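Local structure of crispr-associated protein Cas5, dvulg subtype (Xanthomonas oryzae pv. oryzae, 3VZI) at residues K136-D139 with I140-R144. The protein is a Cas5d endoribonuclease of the CRISPR immune system, which probably cleaves precursor CRISPR RNA as its relatives do. Residues are numbered along the deposited sequence; the frame is centred on the assembly and turned at random.
Sequences KHLD and IFNRR
With CG trans to the backbone N of both Asp-139 (chi1 174°) and Arg-143 (chi1 -172°), and the arginine chain bent at its next two torsions, carboxylate and guanidinium come to lie obliquely to one another one helical turn apart. Asp-139 OD2 stands 3.8 Å from Arg-143 NH1, a long salt bridge, and the two planes are 74° apart, which is no flat, two-pronged fit and is consistent with a loose attraction of charges. The bend also folds the guanidinium back along the helix, laying one face over Ile-140 CA.

The same i to i+4 spacing gives two other kinds of meeting. Lys-136 and Ile-140 run side by side in the same direction, Lys-136 CG being 4.0 Å from Ile-140 CD1, while the extended lysine carries NZ onward to the carbonyl O of Asp-131. Leu-138 and Asn-142 meet at an angle: the CD1 methyl of the leucine lies 3.5 Å from ND2 of the amide.

Underneath runs the backbone bonding that sets this spacing. Ile-140 N reaches Lys-136 O at 3.0 Å, and Arg-143 N reaches Asp-139 O over the same length; the bond from Phe-141 N to His-137 O is longer, 3.3 Å.

The inward side belongs to His-137, hydrogen-bonded to Asp-132 and His-46, and to Phe-141, whose ring meets Trp-53 and packs on Val-7, Leu-42 and Leu-167. Charged pair outside, aromatic residues within: this is the pattern of an amphipathic alpha-helix, here helix 134-146, packed beside helix 35-45 against the antiparallel sheet containing strands 7-13 and 164-167, in keeping with the RRM-like fold of Cas5 proteins.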
loop_
_atom_site.group_PDB
_atom_site.type_symbol
_atom_site.label_atom_id
_atom_site.label_comp_id
_atom_site.label_asym_id
_atom_site.label_seq_id
_atom_site.Cartn_x
_atom_site.Cartn_y
_atom_site.Cartn_z
ATOM N N LYS A 136 -25.824 6.893 1.652
ATOM C CA LYS A 136 -25.527 7.109 0.234
ATOM C C LYS A 136 -24.117 6.623 -0.084
ATOM O O LYS A 136 -23.934 5.757 -0.940
ATOM C CB LYS A 136 -25.688 8.589 -0.136
ATOM C CG LYS A 136 -25.319 8.954 -1.570
ATOM C CD LYS A 136 -25.425 10.465 -1.791
ATOM C CE LYS A 136 -24.584 10.951 -2.969
ATOM N NZ LYS A 136 -24.251 12.407 -2.859
ATOM N N HIS A 137 -23.138 7.152 0.644
ATOM C CA HIS A 137 -21.727 6.932 0.338
ATOM C C HIS A 137 -21.223 5.551 0.624
ATOM O O HIS A 137 -20.343 5.040 -0.088
ATOM C CB HIS A 137 -20.865 7.983 1.016
ATOM C CG HIS A 137 -20.890 9.321 0.313
ATOM N ND1 HIS A 137 -20.309 9.519 -0.894
ATOM C CD2 HIS A 137 -21.453 10.527 0.676
ATOM C CE1 HIS A 137 -20.496 10.782 -1.279
ATOM N NE2 HIS A 137 -21.192 11.407 -0.318
ATOM N N LEU A 138 -21.775 4.930 1.663
ATOM C CA LEU A 138 -21.501 3.527 1.957
ATOM C C LEU A 138 -22.105 2.630 0.876
ATOM O O LEU A 138 -21.585 1.570 0.538
ATOM C CB LEU A 138 -22.041 3.150 3.336
ATOM C CG LEU A 138 -22.051 1.672 3.736
ATOM C CD1 LEU A 138 -20.612 1.150 3.801
ATOM C CD2 LEU A 138 -22.782 1.482 5.067
ATOM N N ASP A 139 -23.220 3.046 0.318
ATOM C CA ASP A 139 -23.859 2.162 -0.624
ATOM C C ASP A 139 -23.201 2.228 -2.006
ATOM O O ASP A 139 -23.166 1.233 -2.732
ATOM C CB ASP A 139 -25.338 2.439 -0.678
ATOM C CG ASP A 139 -26.007 1.651 -1.721
ATOM O OD1 ASP A 139 -26.022 0.392 -1.607
ATOM O OD2 ASP A 139 -26.473 2.293 -2.681
ATOM N N ILE A 140 -22.653 3.400 -2.346
ATOM C CA ILE A 140 -21.893 3.577 -3.582
ATOM C C ILE A 140 -20.604 2.740 -3.529
ATOM O O ILE A 140 -20.214 2.109 -4.528
ATOM C CB ILE A 140 -21.571 5.063 -3.820
ATOM C CG1 ILE A 140 -22.848 5.841 -4.177
ATOM C CG2 ILE A 140 -20.475 5.224 -4.880
ATOM C CD1 ILE A 140 -22.659 7.339 -4.066
ATOM N N PHE A 141 -19.972 2.727 -2.354
ATOM C CA PHE A 141 -18.767 1.969 -2.154
ATOM C C PHE A 141 -19.035 0.483 -2.334
ATOM O O PHE A 141 -18.350 -0.169 -3.134
ATOM C CB PHE A 141 -18.137 2.229 -0.781
ATOM C CG PHE A 141 -16.949 1.340 -0.510
ATOM C CD1 PHE A 141 -15.691 1.658 -1.033
ATOM C CD2 PHE A 141 -17.101 0.140 0.215
ATOM C CE1 PHE A 141 -14.608 0.809 -0.803
ATOM C CE2 PHE A 141 -16.023 -0.710 0.438
ATOM C CZ PHE A 141 -14.770 -0.370 -0.058
ATOM N N ASN A 142 -20.026 -0.044 -1.610
ATOM C CA ASN A 142 -20.319 -1.482 -1.578
ATOM C C ASN A 142 -20.763 -2.011 -2.941
ATOM O O ASN A 142 -20.337 -3.082 -3.406
ATOM C CB ASN A 142 -21.419 -1.763 -0.571
ATOM C CG ASN A 142 -20.960 -1.674 0.861
ATOM O OD1 ASN A 142 -19.786 -1.943 1.196
ATOM N ND2 ASN A 142 -21.895 -1.308 1.741
ATOM N N ARG A 143 -21.624 -1.239 -3.581
ATOM C CA ARG A 143 -22.116 -1.531 -4.926
ATOM C C ARG A 143 -20.918 -1.628 -5.861
ATOM O O ARG A 143 -20.892 -2.453 -6.762
ATOM C CB ARG A 143 -23.076 -0.423 -5.353
ATOM C CG ARG A 143 -23.828 -0.626 -6.633
ATOM C CD ARG A 143 -23.976 0.720 -7.348
ATOM N NE ARG A 143 -24.703 1.750 -6.580
ATOM C CZ ARG A 143 -24.548 3.078 -6.720
ATOM N NH1 ARG A 143 -25.283 3.893 -5.972
ATOM N NH2 ARG A 143 -23.668 3.607 -7.589
ATOM N N ARG A 144 -19.900 -0.821 -5.607
ATOM C CA ARG A 144 -18.789 -0.718 -6.554
ATOM C C ARG A 144 -17.742 -1.791 -6.374
ATOM O O ARG A 144 -17.238 -2.343 -7.369
ATOM C CB ARG A 144 -18.120 0.627 -6.426
ATOM C CG ARG A 144 -18.890 1.740 -7.051
ATOM C CD ARG A 144 -17.857 2.609 -7.690
ATOM N NE ARG A 144 -18.005 3.977 -7.270
ATOM C CZ ARG A 144 -18.383 4.930 -8.086
ATOM N NH1 ARG A 144 -18.508 6.173 -7.629
ATOM N NH2 ARG A 144 -18.617 4.620 -9.364
#